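Local coordinates for mitogen activated protein kinase, putative (Leishmania donovani, PDB 4QNY), which probably transfers the gamma-phosphate of ATP to serine or threonine residues of target proteins, as mitogen-activated protein kinases do, at residues 107-112 and 157-162; 146-151 and 164-169; 151-156 and 213-218. One frame throughout, in Å; residues are numbered along the deposited sequence.

Interaction 1. Residues 107-112 and 157-162. With ANP (phosphoaminophosphonic acid-adenylate ester), chain D.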
loop_
_atom_site.group_PDB
_atom_site.type_symbol
_atom_site.label_atom_id
_atom_site.label_comp_id
_atom_site.label_asym_id
_atom_site.label_seq_id
_atom_site.Cartn_x
_atom_site.Cartn_y
_atom_site.Cartn_z
ATOM N N ILE A 107 -6.713 -8.028 -13.327
ATOM C CA ILE A 107 -5.305 -7.961 -13.692
ATOM C C ILE A 107 -4.887 -6.537 -14.065
ATOM O O ILE A 107 -5.631 -5.803 -14.718
ATOM C CB ILE A 107 -4.981 -8.933 -14.861
ATOM C CG1 ILE A 107 -3.475 -8.985 -15.126
ATOM C CG2 ILE A 107 -5.751 -8.555 -16.120
ATOM C CD1 ILE A 107 -2.676 -9.549 -13.976
ATOM N N MET A 108 -3.701 -6.145 -13.613
ATOM C CA MET A 108 -3.101 -4.881 -14.014
ATOM C C MET A 108 -1.752 -5.166 -14.666
ATOM O O MET A 108 -1.130 -6.193 -14.394
ATOM C CB MET A 108 -2.948 -3.940 -12.818
ATOM C CG MET A 108 -4.273 -3.488 -12.213
ATOM S SD MET A 108 -5.200 -2.371 -13.288
ATOM C CE MET A 108 -4.194 -0.891 -13.182
ATOM N N GLU A 109 -1.306 -4.260 -15.529
ATOM C CA GLU A 109 -0.110 -4.492 -16.333
ATOM C C GLU A 109 1.166 -4.579 -15.492
ATOM O O GLU A 109 1.998 -5.458 -15.715
ATOM C CB GLU A 109 0.028 -3.395 -17.391
ATOM C CG GLU A 109 -1.094 -3.403 -18.422
ATOM C CD GLU A 109 -0.976 -2.283 -19.437
ATOM O OE1 GLU A 109 0.121 -1.697 -19.554
ATOM O OE2 GLU A 109 -1.980 -1.987 -20.117
ATOM N N THR A 110 1.313 -3.675 -14.529
ATOM C CA THR A 110 2.502 -3.643 -13.679
ATOM C C THR A 110 2.249 -2.794 -12.436
ATOM O O THR A 110 1.106 -2.443 -12.146
ATOM C CB THR A 110 3.724 -3.087 -14.442
ATOM O OG1 THR A 110 4.866 -3.069 -13.577
ATOM C CG2 THR A 110 3.449 -1.677 -14.945
ATOM N N ASP A 111 3.303 -2.470 -11.693
ATOM C CA ASP A 111 3.154 -1.530 -10.587
ATOM C C ASP A 111 4.263 -0.475 -10.607
ATOM O O ASP A 111 5.183 -0.542 -11.423
ATOM C CB ASP A 111 3.117 -2.268 -9.240
ATOM C CG ASP A 111 4.391 -3.032 -8.943
ATOM O OD1 ASP A 111 5.478 -2.424 -8.961
ATOM O OD2 ASP A 111 4.320 -4.250 -8.687
ATOM N N LEU A 112 4.173 0.488 -9.696
ATOM C CA LEU A 112 5.044 1.662 -9.728
ATOM C C LEU A 112 6.510 1.398 -9.359
ATOM O O LEU A 112 7.392 2.099 -9.846
ATOM C CB LEU A 112 4.482 2.750 -8.806
ATOM C CG LEU A 112 3.380 3.638 -9.391
ATOM C CD1 LEU A 112 3.072 4.797 -8.456
ATOM C CD2 LEU A 112 3.779 4.148 -10.770
ATOM N N LEU A 157 -0.782 -0.411 -8.422
ATOM C CA LEU A 157 -0.842 -1.052 -9.735
ATOM C C LEU A 157 -1.245 -0.081 -10.846
ATOM O O LEU A 157 -2.172 0.710 -10.683
ATOM C CB LEU A 157 -1.814 -2.231 -9.699
ATOM C CG LEU A 157 -1.493 -3.344 -8.697
ATOM C CD1 LEU A 157 -2.624 -4.360 -8.639
ATOM C CD2 LEU A 157 -0.178 -4.022 -9.049
ATOM N N VAL A 158 -0.550 -0.155 -11.980
ATOM C CA VAL A 158 -0.788 0.774 -13.083
ATOM C C VAL A 158 -0.779 0.100 -14.456
ATOM O O VAL A 158 -0.202 -0.974 -14.633
ATOM C CB VAL A 158 0.262 1.908 -13.100
ATOM C CG1 VAL A 158 0.063 2.849 -11.919
ATOM C CG2 VAL A 158 1.669 1.332 -13.106
ATOM N N ASN A 159 -1.428 0.746 -15.421
ATOM C CA ASN A 159 -1.412 0.302 -16.811
ATOM C C ASN A 159 -0.707 1.320 -17.703
ATOM O O ASN A 159 -0.247 2.358 -17.227
ATOM C CB ASN A 159 -2.834 0.067 -17.325
ATOM C CG ASN A 159 -3.532 -1.075 -16.617
ATOM O OD1 ASN A 159 -2.890 -2.004 -16.129
ATOM N ND2 ASN A 159 -4.857 -1.014 -16.561
ATOM N N THR A 160 -0.631 1.021 -18.996
ATOM C CA THR A 160 -0.052 1.948 -19.963
ATOM C C THR A 160 -1.023 3.103 -20.201
ATOM O O THR A 160 -0.640 4.171 -20.681
ATOM C CB THR A 160 0.279 1.246 -21.297
ATOM O OG1 THR A 160 0.941 0.004 -21.034
ATOM C CG2 THR A 160 1.181 2.118 -22.160
ATOM N N ASN A 161 -2.284 2.881 -19.844
ATOM C CA ASN A 161 -3.299 3.926 -19.883
ATOM C C ASN A 161 -3.148 4.892 -18.712
ATOM O O ASN A 161 -3.927 5.836 -18.570
ATOM C CB ASN A 161 -4.700 3.313 -19.866
ATOM C CG ASN A 161 -4.909 2.300 -20.975
ATOM O OD1 ASN A 161 -4.354 1.202 -20.941
ATOM N ND2 ASN A 161 -5.721 2.663 -21.963
ATOM N N CYS A 162 -2.146 4.628 -17.874
ATOM C CA CYS A 162 -1.889 5.373 -16.641
ATOM C C CYS A 162 -3.033 5.238 -15.637
ATOM O O CYS A 162 -3.118 6.006 -14.679
ATOM C CB CYS A 162 -1.618 6.851 -16.938
ATOM S SG CYS A 162 0.043 7.191 -17.562
HETATM P PG ANP D . 0.418 -9.572 1.470
HETATM O O1G ANP D . 0.450 -10.895 0.773
HETATM O O2G ANP D . -1.077 -9.076 1.563
HETATM O O3G ANP D . 0.989 -9.740 2.936
HETATM P PB ANP D . 2.027 -8.981 -0.788
HETATM O O1B ANP D . 2.722 -10.283 -0.553
HETATM O O2B ANP D . 3.075 -7.942 -1.284
HETATM N N3B ANP D . 1.341 -8.414 0.639
HETATM P PA ANP D . 0.571 -8.082 -2.967
HETATM O O1A ANP D . 1.207 -6.778 -2.672
HETATM O O2A ANP D . -0.957 -8.002 -3.031
HETATM O O3A ANP D . 0.911 -9.185 -1.862
HETATM O "O5'" ANP D . 1.167 -8.617 -4.334
HETATM C "C5'" ANP D . 2.587 -8.658 -4.586
HETATM C "C4'" ANP D . 2.854 -8.165 -5.986
HETATM O "O4'" ANP D . 2.021 -8.875 -6.924
HETATM C "C3'" ANP D . 2.543 -6.696 -6.235
HETATM O "O3'" ANP D . 3.627 -5.867 -5.831
HETATM C "C2'" ANP D . 2.330 -6.663 -7.749
HETATM O "O2'" ANP D . 3.562 -6.543 -8.451
HETATM C "C1'" ANP D . 1.692 -8.033 -8.015
HETATM N N9 ANP D . 0.240 -7.990 -8.143
HETATM C C8 ANP D . -0.681 -8.083 -7.137
HETATM N N7 ANP D . -1.931 -8.009 -7.539
HETATM C C5 ANP D . -1.813 -7.854 -8.911
HETATM C C6 ANP D . -2.780 -7.715 -9.932
HETATM N N6 ANP D . -4.096 -7.710 -9.714
HETATM N N1 ANP D . -2.333 -7.579 -11.201
HETATM C C2 ANP D . -1.016 -7.581 -11.425
HETATM N N3 ANP D . -0.017 -7.706 -10.546
HETATM C C4 ANP D . -0.488 -7.838 -9.302
#
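Thr-110 and Val-158 pair through their backbones. Thr-110 N donates to Val-158 O at 3.1 Å, and Val-158 N donates back to Thr-110 O at 2.8 Å. They form the antiparallel hydrogen-bonded pair; Asp-111 with Leu-157 is the non-hydrogen-bonded pair next to it. Asn-159 OD1 accepts Glu-109 N at 2.8 Å, and the donor N sits nearly along the C=O axis (169°). The extended Glu-109 chain crosses Asn-159 at about a right angle, and its OE1 takes a weak bond from Thr-160 N. The approach of OE1 to Thr-160 OG1, modelled at 2.4 Å, is too short to be trusted. Residues 107-112 belong to the hinge of the kinase fold, here paired with C-lobe strand 156-158, whose Leu-157 lies under the adenine. Met-108 N donates to N1 of the adenine at 3.1 Å, and the ribose O2' donates to Asp-111 OD2, a bond modelled doubtfully short. Van der Waals contacts fill in the rest. Bending at chi2 and chi3 folds Met-108 CE over the amide of Asn-159, 3.4 Å from its OD1. Met-108 CB packs on Leu-157 CB at 3.7 Å. Of the Leu-157 methyls, CD1 touches adenine C5 at 3.6 Å and CD2 reaches Asp-111 CB.

Interaction 2. Residues 146-151 and 164-169; sequences VIHRDI and LKICDF. With MG (magnesium ion), chain C; ANP (phosphoaminophosphonic acid-adenylate ester), chain D.
His-148 turns the edge of its ring toward the face of Phe-169. The planes stand at 63° and the centroids are 5.1 Å apart, a T-shaped pair. The imidazole is directed there by a chi1 of -168°, with CG anti to the backbone N. Its NE2 donates to Cys-167 O at 2.9 Å. That oxygen lies in the ring plane, but the N-H reaches it from above the carbonyl plane. At the other ring nitrogen, ND1 accepts Asp-150 N at 3.2 Å, from a donor tilted out of the ring plane. Ile-151 CD1 covers one imidazole face, and Ile-166 CG2 approaches NE2 obliquely. These are the HRD and DFG motifs of a protein kinase, here His-148 to Asp-150 and Asp-168 to Gly-170. Asp-168 OD2 binds the magnesium ion at 2.1 Å. Asp-150 OD2 comes within 3.7 Å of Asp-168 OD2, the two carboxylate planes being nearly perpendicular (82°). Water 1 donates to both His-148 O and Asp-168 O, a second bridge between the motifs. Bonds at both ring nitrogens fix the rotation of the imidazole. Together, the imidazole and water 1 tie the backbone of Cys-167 and of the metal ligand Asp-168 to the catalytic loop.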
loop_
_atom_site.group_PDB
_atom_site.type_symbol
_atom_site.label_atom_id
_atom_site.label_comp_id
_atom_site.label_asym_id
_atom_site.label_seq_id
_atom_site.Cartn_x
_atom_site.Cartn_y
_atom_site.Cartn_z
ATOM N N VAL A 146 -11.006 3.120 7.225
ATOM C CA VAL A 146 -9.875 2.212 7.087
ATOM C C VAL A 146 -8.591 2.947 6.709
ATOM O O VAL A 146 -8.597 3.835 5.857
ATOM C CB VAL A 146 -10.160 1.123 6.029
ATOM C CG1 VAL A 146 -9.026 0.111 5.982
ATOM C CG2 VAL A 146 -11.483 0.430 6.322
ATOM N N ILE A 147 -7.493 2.571 7.358
ATOM C CA ILE A 147 -6.173 3.085 7.017
ATOM C C ILE A 147 -5.375 1.991 6.315
ATOM O O ILE A 147 -5.321 0.858 6.790
ATOM C CB ILE A 147 -5.413 3.569 8.266
ATOM C CG1 ILE A 147 -6.174 4.712 8.941
ATOM C CG2 ILE A 147 -4.001 4.006 7.904
ATOM C CD1 ILE A 147 -5.580 5.148 10.261
ATOM N N HIS A 148 -4.763 2.326 5.183
ATOM C CA HIS A 148 -4.054 1.335 4.379
ATOM C C HIS A 148 -2.790 0.825 5.068
ATOM O O HIS A 148 -2.526 -0.380 5.063
ATOM C CB HIS A 148 -3.699 1.912 3.008
ATOM C CG HIS A 148 -3.237 0.881 2.026
ATOM N ND1 HIS A 148 -1.924 0.475 1.936
ATOM C CD2 HIS A 148 -3.916 0.167 1.099
ATOM C CE1 HIS A 148 -1.812 -0.441 0.991
ATOM N NE2 HIS A 148 -3.007 -0.647 0.467
ATOM N N ARG A 149 -2.005 1.750 5.623
ATOM C CA ARG A 149 -0.827 1.438 6.441
ATOM C C ARG A 149 0.350 0.880 5.616
ATOM O O ARG A 149 1.489 0.850 6.085
ATOM C CB ARG A 149 -1.231 0.472 7.575
ATOM C CG ARG A 149 -0.103 -0.172 8.376
ATOM C CD ARG A 149 0.775 0.846 9.085
ATOM N NE ARG A 149 2.136 0.338 9.227
ATOM C CZ ARG A 149 2.640 -0.158 10.351
ATOM N NH1 ARG A 149 3.888 -0.602 10.373
ATOM N NH2 ARG A 149 1.902 -0.206 11.452
ATOM N N ASP A 150 0.097 0.485 4.373
ATOM C CA ASP A 150 1.170 -0.057 3.542
ATOM C C ASP A 150 1.218 0.577 2.151
ATOM O O ASP A 150 1.265 -0.128 1.142
ATOM C CB ASP A 150 1.026 -1.578 3.421
ATOM C CG ASP A 150 2.337 -2.264 3.078
ATOM O OD1 ASP A 150 3.407 -1.675 3.342
ATOM O OD2 ASP A 150 2.299 -3.396 2.550
ATOM N N ILE A 151 1.218 1.907 2.101
ATOM C CA ILE A 151 1.296 2.621 0.829
ATOM C C ILE A 151 2.734 2.683 0.319
ATOM O O ILE A 151 3.546 3.474 0.800
ATOM C CB ILE A 151 0.728 4.050 0.945
ATOM C CG1 ILE A 151 -0.768 4.000 1.260
ATOM C CG2 ILE A 151 0.951 4.826 -0.347
ATOM C CD1 ILE A 151 -1.602 3.395 0.151
ATOM N N LEU A 164 -4.797 3.680 -12.469
ATOM C CA LEU A 164 -4.147 3.299 -11.221
ATOM C C LEU A 164 -5.091 2.541 -10.292
ATOM O O LEU A 164 -6.274 2.862 -10.202
ATOM C CB LEU A 164 -3.601 4.548 -10.521
ATOM C CG LEU A 164 -2.676 4.382 -9.315
ATOM C CD1 LEU A 164 -1.623 5.475 -9.329
ATOM C CD2 LEU A 164 -3.459 4.420 -8.011
ATOM N N LYS A 165 -4.556 1.533 -9.605
ATOM C CA LYS A 165 -5.328 0.758 -8.635
ATOM C C LYS A 165 -4.488 0.384 -7.415
ATOM O O LYS A 165 -3.418 -0.211 -7.545
ATOM C CB LYS A 165 -5.893 -0.512 -9.282
ATOM C CG LYS A 165 -7.004 -0.262 -10.290
ATOM C CD LYS A 165 -7.604 -1.564 -10.791
ATOM C CE LYS A 165 -8.662 -1.308 -11.852
ATOM N NZ LYS A 165 -9.242 -2.578 -12.372
ATOM N N ILE A 166 -4.982 0.733 -6.230
ATOM C CA ILE A 166 -4.297 0.410 -4.981
ATOM C C ILE A 166 -4.591 -1.026 -4.551
ATOM O O ILE A 166 -5.742 -1.460 -4.568
ATOM C CB ILE A 166 -4.707 1.379 -3.849
ATOM C CG1 ILE A 166 -4.198 2.793 -4.144
ATOM C CG2 ILE A 166 -4.175 0.901 -2.505
ATOM C CD1 ILE A 166 -4.416 3.770 -3.009
ATOM N N CYS A 167 -3.549 -1.761 -4.170
ATOM C CA CYS A 167 -3.710 -3.141 -3.726
ATOM C C CYS A 167 -3.054 -3.389 -2.369
ATOM O O CYS A 167 -2.562 -2.458 -1.728
ATOM C CB CYS A 167 -3.130 -4.107 -4.764
ATOM S SG CYS A 167 -1.326 -4.076 -4.902
ATOM N N ASP A 168 -3.069 -4.652 -1.948
ATOM C CA ASP A 168 -2.424 -5.109 -0.716
ATOM C C ASP A 168 -3.002 -4.454 0.540
ATOM O O ASP A 168 -2.406 -3.541 1.110
ATOM C CB ASP A 168 -0.912 -4.863 -0.784
ATOM C CG ASP A 168 -0.135 -5.695 0.223
ATOM O OD1 ASP A 168 -0.742 -6.186 1.198
ATOM O OD2 ASP A 168 1.090 -5.858 0.039
ATOM N N PHE A 169 -4.162 -4.941 0.971
ATOM C CA PHE A 169 -4.766 -4.492 2.221
ATOM C C PHE A 169 -4.405 -5.440 3.360
ATOM O O PHE A 169 -5.208 -5.674 4.263
ATOM C CB PHE A 169 -6.286 -4.391 2.080
ATOM C CG PHE A 169 -6.738 -3.327 1.119
ATOM C CD1 PHE A 169 -6.958 -2.031 1.554
ATOM C CD2 PHE A 169 -6.944 -3.624 -0.217
ATOM C CE1 PHE A 169 -7.374 -1.050 0.674
ATOM C CE2 PHE A 169 -7.360 -2.648 -1.103
ATOM C CZ PHE A 169 -7.576 -1.358 -0.656
HETATM MG MG MG C . 2.491 -5.742 -1.576
HETATM P PG ANP D . 0.418 -9.572 1.470
HETATM O O1G ANP D . 0.450 -10.895 0.773
HETATM O O2G ANP D . -1.077 -9.076 1.563
HETATM O O3G ANP D . 0.989 -9.740 2.936
HETATM P PB ANP D . 2.027 -8.981 -0.788
HETATM O O1B ANP D . 2.722 -10.283 -0.553
HETATM O O2B ANP D . 3.075 -7.942 -1.284
HETATM N N3B ANP D . 1.341 -8.414 0.639
HETATM P PA ANP D . 0.571 -8.082 -2.967
HETATM O O1A ANP D . 1.207 -6.778 -2.672
HETATM O O2A ANP D . -0.957 -8.002 -3.031
HETATM O O3A ANP D . 0.911 -9.185 -1.862
HETATM O "O5'" ANP D . 1.167 -8.617 -4.334
HETATM C "C5'" ANP D . 2.587 -8.658 -4.586
HETATM C "C4'" ANP D . 2.854 -8.165 -5.986
HETATM O "O4'" ANP D . 2.021 -8.875 -6.924
HETATM C "C3'" ANP D . 2.543 -6.696 -6.235
HETATM O "O3'" ANP D . 3.627 -5.867 -5.831
HETATM C "C2'" ANP D . 2.330 -6.663 -7.749
HETATM O "O2'" ANP D . 3.562 -6.543 -8.451
HETATM C "C1'" ANP D . 1.692 -8.033 -8.015
HETATM N N9 ANP D . 0.240 -7.990 -8.143
HETATM C C8 ANP D . -0.681 -8.083 -7.137
HETATM N N7 ANP D . -1.931 -8.009 -7.539
HETATM C C5 ANP D . -1.813 -7.854 -8.911
HETATM C C6 ANP D . -2.780 -7.715 -9.932
HETATM N N6 ANP D . -4.096 -7.710 -9.714
HETATM N N1 ANP D . -2.333 -7.579 -11.201
HETATM C C2 ANP D . -1.016 -7.581 -11.425
HETATM N N3 ANP D . -0.017 -7.706 -10.546
HETATM C C4 ANP D . -0.488 -7.838 -9.302
HETATM O O HOH W 1 -2.372 -2.965 3.943
HETATM O O HOH W 2 3.910 -5.737 -3.061
HETATM O O HOH W 3 3.856 -5.093 -0.291
#

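Interaction 3. Residues 151-156 and 213-218; sequences ITPANI and GCILGE. With MG (magnesium ion), chain C; ANP (phosphoaminophosphonic acid-adenylate ester), chain D.
The backbone of 151-156 makes a short 3-10 turn at Pro-153 and Ala-154 and faces helix 206-219, coming nearest where the CA atoms of Pro-153 and Ile-215 are 6.3 Å apart. Ile-215 carries the contact. Its CG1 lies anti to the carbonyl carbon (chi1 -67°) and the chain continues extended (chi2 172°), which sends CD1 out from the helix toward the loop. There CD1 meets two branches of other isoleucines: Ile-151 CG2 at 3.8 Å and Ile-156 CG1 at 3.9 Å. Ile-151 crosses Ile-215 at about a right angle. Further back, Ile-215 CG1 lies 3.9 Å from Pro-153 CD, and the proline ring and the isoleucine run past each other in opposite directions. Glu-218, one turn later, brings OE2 to 4.2 Å from Pro-153 CG. OE2 is hydrogen-bonded to the hydroxyl of Tyr-191, whose side chain also touches Pro-153. Leu-112 of helix 112-117 packs on both Ile-156 and Ile-215. The loop is the later part of the kinase catalytic loop, and its other side serves the nucleotide. Asn-155 OD1 binds the magnesium ion at 2.1 Å, and Ala-154 O accepts the ribose O3' at 2.8 Å. Asn-155 ND2 donates to Asp-150 O, which helps to hold the amide with OD1 turned to the metal. Between the two segments the contact is apolar packing. It seats the loop on the C-lobe helix, while Ala-154 O is left for the ribose and Asn-155 OD1 for the magnesium ion.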
loop_
_atom_site.group_PDB
_atom_site.type_symbol
_atom_site.label_atom_id
_atom_site.label_comp_id
_atom_site.label_asym_id
_atom_site.label_seq_id
_atom_site.Cartn_x
_atom_site.Cartn_y
_atom_site.Cartn_z
ATOM N N ILE A 151 1.218 1.907 2.101
ATOM C CA ILE A 151 1.296 2.621 0.829
ATOM C C ILE A 151 2.734 2.683 0.319
ATOM O O ILE A 151 3.546 3.474 0.800
ATOM C CB ILE A 151 0.728 4.050 0.945
ATOM C CG1 ILE A 151 -0.768 4.000 1.260
ATOM C CG2 ILE A 151 0.951 4.826 -0.347
ATOM C CD1 ILE A 151 -1.602 3.395 0.151
ATOM N N THR A 152 3.039 1.822 -0.647
ATOM C CA THR A 152 4.358 1.753 -1.268
ATOM C C THR A 152 4.179 1.589 -2.778
ATOM O O THR A 152 3.123 1.138 -3.222
ATOM C CB THR A 152 5.203 0.576 -0.712
ATOM O OG1 THR A 152 4.571 -0.668 -1.040
ATOM C CG2 THR A 152 5.366 0.683 0.798
ATOM N N PRO A 153 5.202 1.960 -3.571
ATOM C CA PRO A 153 5.134 1.810 -5.031
ATOM C C PRO A 153 4.743 0.405 -5.485
ATOM O O PRO A 153 4.028 0.262 -6.477
ATOM C CB PRO A 153 6.559 2.140 -5.476
ATOM C CG PRO A 153 7.049 3.092 -4.452
ATOM C CD PRO A 153 6.434 2.652 -3.151
ATOM N N ALA A 154 5.204 -0.613 -4.765
ATOM C CA ALA A 154 4.905 -1.999 -5.113
ATOM C C ALA A 154 3.426 -2.321 -4.918
ATOM O O ALA A 154 2.890 -3.222 -5.561
ATOM C CB ALA A 154 5.765 -2.950 -4.291
ATOM N N ASN A 155 2.772 -1.580 -4.028
ATOM C CA ASN A 155 1.353 -1.784 -3.757
ATOM C C ASN A 155 0.467 -0.848 -4.577
ATOM O O ASN A 155 -0.714 -0.677 -4.280
ATOM C CB ASN A 155 1.067 -1.608 -2.264
ATOM C CG ASN A 155 1.725 -2.681 -1.417
ATOM O OD1 ASN A 155 2.097 -3.740 -1.921
ATOM N ND2 ASN A 155 1.866 -2.416 -0.122
ATOM N N ILE A 156 1.048 -0.250 -5.613
ATOM C CA ILE A 156 0.311 0.633 -6.511
ATOM C C ILE A 156 0.348 0.100 -7.941
ATOM O O ILE A 156 1.381 0.165 -8.600
ATOM C CB ILE A 156 0.884 2.063 -6.497
ATOM C CG1 ILE A 156 0.919 2.623 -5.072
ATOM C CG2 ILE A 156 0.074 2.964 -7.407
ATOM C CD1 ILE A 156 -0.447 2.878 -4.476
ATOM N N GLY A 213 3.570 10.961 -0.645
ATOM C CA GLY A 213 4.647 11.926 -0.770
ATOM C C GLY A 213 5.951 11.264 -1.170
ATOM O O GLY A 213 6.670 11.763 -2.034
ATOM N N CYS A 214 6.254 10.134 -0.538
ATOM C CA CYS A 214 7.440 9.360 -0.886
ATOM C C CYS A 214 7.369 8.898 -2.336
ATOM O O CYS A 214 8.357 8.947 -3.067
ATOM C CB CYS A 214 7.588 8.152 0.040
ATOM S SG CYS A 214 7.802 8.557 1.784
ATOM N N ILE A 215 6.186 8.450 -2.742
ATOM C CA ILE A 215 5.953 8.012 -4.112
ATOM C C ILE A 215 6.069 9.188 -5.081
ATOM O O ILE A 215 6.654 9.063 -6.157
ATOM C CB ILE A 215 4.571 7.344 -4.256
ATOM C CG1 ILE A 215 4.541 6.024 -3.483
ATOM C CG2 ILE A 215 4.237 7.097 -5.718
ATOM C CD1 ILE A 215 3.171 5.389 -3.405
ATOM N N LEU A 216 5.519 10.334 -4.686
ATOM C CA LEU A 216 5.620 11.548 -5.491
ATOM C C LEU A 216 7.078 11.968 -5.661
ATOM O O LEU A 216 7.484 12.411 -6.735
ATOM C CB LEU A 216 4.813 12.684 -4.858
ATOM C CG LEU A 216 4.931 14.065 -5.510
ATOM C CD1 LEU A 216 4.532 14.009 -6.975
ATOM C CD2 LEU A 216 4.087 15.088 -4.766
ATOM N N GLY A 217 7.860 11.814 -4.597
ATOM C CA GLY A 217 9.269 12.161 -4.627
ATOM C C GLY A 217 10.051 11.326 -5.622
ATOM O O GLY A 217 11.008 11.803 -6.233
ATOM N N GLU A 218 9.637 10.075 -5.788
ATOM C CA GLU A 218 10.303 9.171 -6.717
ATOM C C GLU A 218 9.817 9.377 -8.149
ATOM O O GLU A 218 10.599 9.285 -9.094
ATOM C CB GLU A 218 10.089 7.717 -6.292
ATOM C CG GLU A 218 10.730 7.365 -4.963
ATOM C CD GLU A 218 10.533 5.911 -4.587
ATOM O OE1 GLU A 218 10.714 5.040 -5.463
ATOM O OE2 GLU A 218 10.196 5.640 -3.417
HETATM MG MG MG C . 2.491 -5.742 -1.576
HETATM P PG ANP D . 0.418 -9.572 1.470
HETATM O O1G ANP D . 0.450 -10.895 0.773
HETATM O O2G ANP D . -1.077 -9.076 1.563
HETATM O O3G ANP D . 0.989 -9.740 2.936
HETATM P PB ANP D . 2.027 -8.981 -0.788
HETATM O O1B ANP D . 2.722 -10.283 -0.553
HETATM O O2B ANP D . 3.075 -7.942 -1.284
HETATM N N3B ANP D . 1.341 -8.414 0.639
HETATM P PA ANP D . 0.571 -8.082 -2.967
HETATM O O1A ANP D . 1.207 -6.778 -2.672
HETATM O O2A ANP D . -0.957 -8.002 -3.031
HETATM O O3A ANP D . 0.911 -9.185 -1.862
HETATM O "O5'" ANP D . 1.167 -8.617 -4.334
HETATM C "C5'" ANP D . 2.587 -8.658 -4.586
HETATM C "C4'" ANP D . 2.854 -8.165 -5.986
HETATM O "O4'" ANP D . 2.021 -8.875 -6.924
HETATM C "C3'" ANP D . 2.543 -6.696 -6.235
HETATM O "O3'" ANP D . 3.627 -5.867 -5.831
HETATM C "C2'" ANP D . 2.330 -6.663 -7.749
HETATM O "O2'" ANP D . 3.562 -6.543 -8.451
HETATM C "C1'" ANP D . 1.692 -8.033 -8.015
HETATM N N9 ANP D . 0.240 -7.990 -8.143
HETATM C C8 ANP D . -0.681 -8.083 -7.137
HETATM N N7 ANP D . -1.931 -8.009 -7.539
HETATM C C5 ANP D . -1.813 -7.854 -8.911
HETATM C C6 ANP D . -2.780 -7.715 -9.932
HETATM N N6 ANP D . -4.096 -7.710 -9.714
HETATM N N1 ANP D . -2.333 -7.579 -11.201
HETATM C C2 ANP D . -1.016 -7.581 -11.425
HETATM N N3 ANP D . -0.017 -7.706 -10.546
HETATM C C4 ANP D . -0.488 -7.838 -9.302
HETATM O O HOH W 3 3.856 -5.093 -0.291
HETATM O O HOH W 2 3.910 -5.737 -3.061
#

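How the interactions relate
The three contacts lie along the hinge and C-lobe side of one nucleotide site. Interaction 1 holds the adenine and ribose end, interaction 2 the phosphate end, and interaction 3 backs the loop between them. Interactions 1 and 2 meet in the three-stranded sheet, where Lys-165 N lies 2.7 Å from Leu-157 O, probably a hydrogen bond. Interactions 1 and 3 join where Leu-112 N is 3.0 Å from Ile-156 O. Interactions 2 and 3 share Ile-151, and Cys-167 N lies 3.0 Å from Asn-155 O. Each also supplies one protein ligand to the magnesium ion: Asp-168 OD2 and Asn-155 OD1 sit 3.1 Å apart. The centres of interactions 2 and 3 are about 11 Å apart.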